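Local atomic coordinates of cellulase (Bacteroides salanitronis, PDB entry 6WQY), a protein that acts, as the catalytic domain of a longer protein, as a GH5 endoglucanase of broad specificity, probably cleaving internal beta-1,4 bonds of cellulose and related polysaccharides. Residues A[189-192]-A[197-200]; A[133-136]-A[141-144]; A[184-189]-A[228-233]. One frame throughout, in Å; residues are numbered along the deposited sequence.

Interaction 1. Residues A[189-192]-A[197-200]; sequences GGRQ and NEWN
Glu198 OE1 is gripped by several groups. Water 1 donates to it at 2.8 Å. The same water lies only 2.5 Å from Arg191 NH2, an unusually short distance, so a water bridge between the two side chains is to be read with caution. Lys146 NZ makes a salt bridge to the same oxygen, and Asn142 ND2 adds a hydrogen bond. The other carboxylate oxygen takes the direct link: Arg191 NH1 donates to Glu198 OE2 at 3.0 Å, forming a salt bridge. This bond is moderately bent, with an N-H...O angle of 155°. NH1 meets OE2 from above the carboxylate plane. The guanidinium and carboxylate planes stand 57° apart, so this is not a flat, two-pronged pair. Water 1 lies in the guanidinium plane at its edge. The arginine starts out pointing away from Glu198, but its chain bends at chi2 (57°) and brings the guanidinium round toward Glu198. The glutamate runs extended beyond CG to meet it. Lys146 and Arg191 together would probably favour the charged form of Glu198. Gly190 is the N-cap residue of helix 191-209, and Asp188 receives hydrogen bonds from the backbone N of both Gly190 and Gln192. The salt bridge is an i to i+7 pair, spanning two turns along one side of the helix. That helix belongs to the outer layer of the (beta/alpha)8 barrel, between its fourth and fifth strands.

Interaction 2. Residues A[133-136]-A[141-144]; sequences KDAA and VNSA
Val141 and Asn142 meet Ala135 in different ways, one with a methyl and the other with the root of its amide chain. Val141 points toward the short helix. Its CG1 lies anti to the backbone N (chi1 175°) and rests on the backbone there, 3.7 Å from Ala135 N. The same methyl touches Asp134 CB at 4.1 Å and faces Ala135 CB at 4.3 Å, a loose apolar contact. Asn142 passes alongside instead. Its CB sits 3.4 Å from Ala135 O, and its OD1 lies 3.8 Å from Ala135 CB. A chi1 of -164° sends the amide on past Ala135, where OD1 accepts a hydrogen bond from Trp199 NE1. The backbones come close, with Ala135 CA and Asn142 CA 4.1 Å apart. Ala135, whose side chain is CB alone, fits where they approach this nearly. No hydrogen bond joins the two segments. Helix 132-135 and the start of helix 139-159 both belong to the connection between the third and fourth barrel strands, 114-118 and 167-170. Helix 191-209 packs against both, with Trp199 on Ala135 and Val195 on Asn142.

Interaction 3. Residues A[184-189]-A[228-233]; sequences DNRTDG and IDLTVE
Arg186 bends at chi2 (-102°), which brings its guanidinium over to Leu230. The leucine keeps CG anti to its carbonyl carbon (chi1 -62°) and reaches out with both methyls. In Asn185, CG lies between the backbone N and the carbonyl carbon (chi1 57°), and the amide is thereby carried to the same leucine. Leu230 CD2 covers one face of the guanidinium, 3.6 Å from Arg186 NH2 and 3.8 Å from Arg186 CZ. The other methyl, CD1, touches the amide nitrogen, Asn185 ND2, at 3.9 Å. Both polar side chains cross the leucine at about a right angle. The contact joins two parts of the (beta/alpha)8 barrel that follow neighbouring strands: the loop after the fourth strand, 167-170, and helix 228-234 after the fifth, 219-222. Both polar groups are held from their own side of the contact. Gly181 O, in the loop, accepts from Arg186 NE and Asn185 ND2, and ND2 also bonds Tyr193 OH of helix 191-209. Within the loop, Thr187 N donates to Asp184 O at 3.1 Å, closing a turn around Asn185 and Arg186. Cut back to an alanine, Leu230 loses both methyls, which would probably leave a gap beside Asn185 and one guanidinium face of Arg186 without its cover. Tyr193 and Tyr224 also pack on Leu230.

Overall arrangement
All three contacts lie on the same side of the barrel. Interaction 1 is a charged surface contact within one helix. Interaction 2 is partly buried and mainly van der Waals, between two helices of one connection. Interaction 3 sets the methyls of one leucine against two polar side chains of the loop; Asn185 and Leu230 are buried there, Arg186 exposed. It ties the loop before helix 191-209 to helix 228-234. Helix 191-209 is the common element. Its Arg191 brings CG to 3.4 Å from Ala136 O of interaction 2. Its Gln192 brings OE1 to within 3.4 Å of Asn185 CB in interaction 3. Interactions 1 and 3 also share Gly189. Interactions 2 and 3 do not touch.

Interaction 1. Residues A[189-192]-A[197-200]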
loop_
_atom_site.group_PDB
_atom_site.type_symbol
_atom_site.label_atom_id
_atom_site.label_comp_id
_atom_site.label_asym_id
_atom_site.label_seq_id
_atom_site.Cartn_x
_atom_site.Cartn_y
_atom_site.Cartn_z
ATOM N N GLY A 189 -25.669 -4.898 8.548
ATOM C CA GLY A 189 -25.770 -6.333 8.422
ATOM C C GLY A 189 -24.673 -6.981 7.618
ATOM O O GLY A 189 -24.716 -8.201 7.403
ATOM N N GLY A 190 -23.691 -6.213 7.169
ATOM C CA GLY A 190 -22.557 -6.753 6.449
ATOM C C GLY A 190 -22.544 -6.457 4.972
ATOM O O GLY A 190 -21.636 -6.934 4.281
ATOM N N ARG A 191 -23.486 -5.671 4.448
ATOM C CA ARG A 191 -23.570 -5.503 2.999
ATOM C C ARG A 191 -22.333 -4.812 2.436
ATOM O O ARG A 191 -21.784 -5.251 1.421
ATOM C CB ARG A 191 -24.834 -4.749 2.609
ATOM C CG ARG A 191 -25.015 -4.614 1.113
ATOM C CD ARG A 191 -25.040 -5.954 0.388
ATOM N NE ARG A 191 -25.180 -5.773 -1.051
ATOM C CZ ARG A 191 -24.665 -6.585 -1.958
ATOM N NH1 ARG A 191 -23.965 -7.662 -1.599
ATOM N NH2 ARG A 191 -24.825 -6.312 -3.250
ATOM N N GLN A 192 -21.908 -3.701 3.034
ATOM C CA GLN A 192 -20.726 -3.039 2.505
ATOM C C GLN A 192 -19.523 -3.980 2.508
ATOM O O GLN A 192 -18.744 -3.989 1.542
ATOM C CB GLN A 192 -20.404 -1.772 3.280
ATOM C CG GLN A 192 -21.336 -0.617 2.993
ATOM C CD GLN A 192 -20.910 0.632 3.739
ATOM O OE1 GLN A 192 -19.746 0.733 4.161
ATOM N NE2 GLN A 192 -21.797 1.573 3.921
ATOM N N ASN A 197 -15.803 -7.329 -0.907
ATOM C CA ASN A 197 -15.323 -8.652 -1.281
ATOM C C ASN A 197 -15.692 -8.996 -2.722
ATOM O O ASN A 197 -14.890 -9.614 -3.443
ATOM C CB ASN A 197 -15.838 -9.706 -0.302
ATOM C CG ASN A 197 -15.128 -9.651 1.047
ATOM O OD1 ASN A 197 -13.912 -9.461 1.115
ATOM N ND2 ASN A 197 -15.874 -9.832 2.123
ATOM N N GLU A 198 -16.890 -8.599 -3.166
ATOM C CA GLU A 198 -17.289 -8.803 -4.552
ATOM C C GLU A 198 -16.387 -8.026 -5.502
ATOM O O GLU A 198 -16.010 -8.534 -6.571
ATOM C CB GLU A 198 -18.745 -8.352 -4.768
ATOM C CG GLU A 198 -19.794 -9.183 -4.066
ATOM C CD GLU A 198 -21.217 -8.603 -4.128
ATOM O OE1 GLU A 198 -21.491 -7.641 -4.900
ATOM O OE2 GLU A 198 -22.091 -9.129 -3.390
ATOM N N TRP A 199 -16.064 -6.778 -5.154
ATOM C CA TRP A 199 -15.202 -5.969 -6.006
ATOM C C TRP A 199 -13.826 -6.594 -6.157
ATOM O O TRP A 199 -13.254 -6.605 -7.260
ATOM C CB TRP A 199 -15.053 -4.571 -5.417
ATOM C CG TRP A 199 -16.277 -3.707 -5.485
ATOM C CD1 TRP A 199 -17.476 -3.991 -6.056
ATOM C CD2 TRP A 199 -16.388 -2.390 -4.945
ATOM N NE1 TRP A 199 -18.327 -2.908 -5.911
ATOM C CE2 TRP A 199 -17.677 -1.920 -5.220
ATOM C CE3 TRP A 199 -15.503 -1.566 -4.252
ATOM C CZ2 TRP A 199 -18.105 -0.647 -4.824
ATOM C CZ3 TRP A 199 -15.926 -0.316 -3.857
ATOM C CH2 TRP A 199 -17.206 0.133 -4.153
ATOM N N ASN A 200 -13.266 -7.115 -5.061
ATOM C CA ASN A 200 -11.969 -7.764 -5.167
ATOM C C ASN A 200 -12.040 -8.966 -6.099
ATOM O O ASN A 200 -11.094 -9.227 -6.859
ATOM C CB ASN A 200 -11.451 -8.166 -3.790
ATOM C CG ASN A 200 -10.878 -6.991 -3.013
ATOM O OD1 ASN A 200 -10.428 -5.999 -3.597
ATOM N ND2 ASN A 200 -10.866 -7.116 -1.689
HETATM O O HOH W 1 -24.223 -7.926 -5.123
#

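Interaction 2. Residues A[133-136]-A[141-144]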
loop_
_atom_site.group_PDB
_atom_site.type_symbol
_atom_site.label_atom_id
_atom_site.label_comp_id
_atom_site.label_asym_id
_atom_site.label_seq_id
_atom_site.Cartn_x
_atom_site.Cartn_y
_atom_site.Cartn_z
ATOM N N LYS A 133 -20.675 3.262 -0.609
ATOM C CA LYS A 133 -21.890 3.589 0.123
ATOM C C LYS A 133 -23.120 3.327 -0.730
ATOM O O LYS A 133 -24.056 2.640 -0.306
ATOM C CB LYS A 133 -21.867 5.041 0.593
ATOM C CG LYS A 133 -23.019 5.340 1.561
ATOM C CD LYS A 133 -22.963 6.740 2.177
ATOM C CE LYS A 133 -23.195 7.823 1.133
ATOM N NZ LYS A 133 -23.123 9.204 1.700
ATOM N N ASP A 134 -23.122 3.856 -1.956
ATOM C CA ASP A 134 -24.272 3.691 -2.836
ATOM C C ASP A 134 -24.276 2.342 -3.534
ATOM O O ASP A 134 -25.352 1.824 -3.837
ATOM C CB ASP A 134 -24.321 4.838 -3.840
ATOM C CG ASP A 134 -24.510 6.184 -3.170
ATOM O OD1 ASP A 134 -25.453 6.322 -2.360
ATOM O OD2 ASP A 134 -23.695 7.094 -3.440
ATOM N N ALA A 135 -23.112 1.744 -3.779
ATOM C CA ALA A 135 -23.107 0.413 -4.367
ATOM C C ALA A 135 -23.786 -0.588 -3.453
ATOM O O ALA A 135 -24.420 -1.538 -3.933
ATOM C CB ALA A 135 -21.679 -0.050 -4.635
ATOM N N ALA A 136 -23.706 -0.389 -2.138
ATOM C CA ALA A 136 -24.305 -1.317 -1.197
ATOM C C ALA A 136 -25.812 -1.147 -1.080
ATOM O O ALA A 136 -26.469 -2.022 -0.509
ATOM C CB ALA A 136 -23.659 -1.142 0.186
ATOM N N VAL A 141 -25.759 1.011 -9.251
ATOM C CA VAL A 141 -24.459 1.583 -8.935
ATOM C C VAL A 141 -23.424 0.477 -8.777
ATOM O O VAL A 141 -22.309 0.583 -9.297
ATOM C CB VAL A 141 -24.543 2.483 -7.689
ATOM C CG1 VAL A 141 -23.161 2.984 -7.287
ATOM C CG2 VAL A 141 -25.466 3.660 -7.951
ATOM N N ASN A 142 -23.757 -0.590 -8.039
ATOM C CA ASN A 142 -22.795 -1.675 -7.872
ATOM C C ASN A 142 -22.362 -2.227 -9.226
ATOM O O ASN A 142 -21.166 -2.445 -9.467
ATOM C CB ASN A 142 -23.399 -2.760 -6.983
ATOM C CG ASN A 142 -22.363 -3.727 -6.426
ATOM O OD1 ASN A 142 -21.186 -3.399 -6.303
ATOM N ND2 ASN A 142 -22.810 -4.910 -6.044
ATOM N N SER A 143 -23.306 -2.409 -10.143
ATOM C CA SER A 143 -22.957 -2.916 -11.463
ATOM C C SER A 143 -22.044 -1.952 -12.208
ATOM O O SER A 143 -21.097 -2.387 -12.879
ATOM C CB SER A 143 -24.229 -3.178 -12.269
ATOM O OG SER A 143 -24.925 -4.289 -11.739
ATOM N N ALA A 144 -22.316 -0.642 -12.127
ATOM C CA ALA A 144 -21.480 0.339 -12.815
ATOM C C ALA A 144 -20.074 0.399 -12.226
ATOM O O ALA A 144 -19.101 0.565 -12.968
ATOM C CB ALA A 144 -22.146 1.719 -12.753
#

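Interaction 3. Residues A[184-189]-A[228-233]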
loop_
_atom_site.group_PDB
_atom_site.type_symbol
_atom_site.label_atom_id
_atom_site.label_comp_id
_atom_site.label_asym_id
_atom_site.label_seq_id
_atom_site.Cartn_x
_atom_site.Cartn_y
_atom_site.Cartn_z
ATOM N N ASP A 184 -22.003 3.160 8.197
ATOM C CA ASP A 184 -23.048 2.162 8.016
ATOM C C ASP A 184 -22.472 0.768 7.849
ATOM O O ASP A 184 -23.219 -0.211 7.990
ATOM C CB ASP A 184 -23.932 2.543 6.826
ATOM C CG ASP A 184 -24.857 3.705 7.117
ATOM O OD1 ASP A 184 -24.894 4.193 8.264
ATOM O OD2 ASP A 184 -25.576 4.122 6.179
ATOM N N ASN A 185 -21.166 0.643 7.611
ATOM C CA ASN A 185 -20.549 -0.674 7.572
ATOM C C ASN A 185 -20.737 -1.424 8.882
ATOM O O ASN A 185 -20.733 -2.661 8.888
ATOM C CB ASN A 185 -19.053 -0.550 7.273
ATOM C CG ASN A 185 -18.327 0.316 8.274
ATOM O OD1 ASN A 185 -18.540 1.527 8.322
ATOM N ND2 ASN A 185 -17.470 -0.294 9.088
ATOM N N ARG A 186 -20.883 -0.702 9.998
ATOM C CA ARG A 186 -21.010 -1.344 11.291
ATOM C C ARG A 186 -22.422 -1.817 11.574
ATOM O O ARG A 186 -22.613 -2.673 12.448
ATOM C CB ARG A 186 -20.663 -0.353 12.408
ATOM C CG ARG A 186 -19.273 0.216 12.326
ATOM C CD ARG A 186 -18.364 -0.459 13.315
ATOM N NE ARG A 186 -16.969 -0.130 13.057
ATOM C CZ ARG A 186 -15.943 -0.865 13.467
ATOM N NH1 ARG A 186 -16.154 -1.978 14.157
ATOM N NH2 ARG A 186 -14.705 -0.487 13.175
ATOM N N THR A 187 -23.414 -1.261 10.889
ATOM C CA THR A 187 -24.800 -1.461 11.249
ATOM C C THR A 187 -25.654 -2.053 10.142
ATOM O O THR A 187 -26.806 -2.391 10.408
ATOM C CB THR A 187 -25.418 -0.123 11.693
ATOM O OG1 THR A 187 -25.309 0.833 10.635
ATOM C CG2 THR A 187 -24.700 0.418 12.929
ATOM N N ASP A 188 -25.136 -2.235 8.940
ATOM C CA ASP A 188 -25.958 -2.588 7.787
ATOM C C ASP A 188 -26.117 -4.086 7.595
ATOM O O ASP A 188 -26.642 -4.509 6.553
ATOM C CB ASP A 188 -25.429 -1.940 6.498
ATOM C CG ASP A 188 -24.121 -2.557 6.006
ATOM O OD1 ASP A 188 -23.501 -3.371 6.752
ATOM O OD2 ASP A 188 -23.723 -2.212 4.880
ATOM N N GLY A 189 -25.669 -4.898 8.548
ATOM C CA GLY A 189 -25.770 -6.333 8.422
ATOM C C GLY A 189 -24.673 -6.981 7.618
ATOM O O GLY A 189 -24.716 -8.201 7.403
ATOM N N ILE A 228 -6.927 -3.413 10.137
ATOM C CA ILE A 228 -6.639 -4.804 10.495
ATOM C C ILE A 228 -7.863 -5.510 11.084
ATOM O O ILE A 228 -8.188 -6.641 10.695
ATOM C CB ILE A 228 -5.407 -4.904 11.410
ATOM C CG1 ILE A 228 -4.136 -4.693 10.575
ATOM C CG2 ILE A 228 -5.375 -6.252 12.135
ATOM C CD1 ILE A 228 -2.858 -4.601 11.371
ATOM N N ASP A 229 -8.554 -4.882 12.034
ATOM C CA ASP A 229 -9.672 -5.572 12.671
ATOM C C ASP A 229 -10.796 -5.850 11.679
ATOM O O ASP A 229 -11.361 -6.954 11.649
ATOM C CB ASP A 229 -10.175 -4.778 13.871
ATOM C CG ASP A 229 -9.256 -4.914 15.050
ATOM O OD1 ASP A 229 -9.173 -6.032 15.602
ATOM O OD2 ASP A 229 -8.577 -3.919 15.381
ATOM N N LEU A 230 -11.165 -4.859 10.876
ATOM C CA LEU A 230 -12.249 -5.080 9.925
ATOM C C LEU A 230 -11.863 -6.074 8.840
ATOM O O LEU A 230 -12.741 -6.736 8.264
ATOM C CB LEU A 230 -12.731 -3.773 9.312
ATOM C CG LEU A 230 -13.316 -2.776 10.307
ATOM C CD1 LEU A 230 -13.797 -1.532 9.568
ATOM C CD2 LEU A 230 -14.465 -3.380 11.097
ATOM N N THR A 231 -10.568 -6.170 8.540
ATOM C CA THR A 231 -10.072 -7.141 7.568
ATOM C C THR A 231 -10.141 -8.556 8.143
ATOM O O THR A 231 -10.744 -9.459 7.545
ATOM C CB THR A 231 -8.645 -6.771 7.153
ATOM O OG1 THR A 231 -8.658 -5.470 6.549
ATOM C CG2 THR A 231 -8.070 -7.754 6.139
ATOM N N VAL A 232 -9.557 -8.786 9.320
ATOM C CA VAL A 232 -9.608 -10.148 9.849
ATOM C C VAL A 232 -11.048 -10.592 10.090
ATOM O O VAL A 232 -11.365 -11.782 9.958
ATOM C CB VAL A 232 -8.723 -10.346 11.098
ATOM C CG1 VAL A 232 -7.280 -9.943 10.804
ATOM C CG2 VAL A 232 -9.275 -9.598 12.291
ATOM N N GLU A 233 -11.941 -9.668 10.452
ATOM C CA GLU A 233 -13.317 -10.053 10.747
ATOM C C GLU A 233 -14.162 -10.274 9.501
ATOM O O GLU A 233 -15.058 -11.132 9.523
ATOM C CB GLU A 233 -13.966 -8.983 11.634
ATOM C CG GLU A 233 -13.299 -8.863 13.009
ATOM C CD GLU A 233 -13.569 -7.546 13.723
ATOM O OE1 GLU A 233 -14.309 -6.696 13.185
ATOM O OE2 GLU A 233 -13.023 -7.362 14.835
#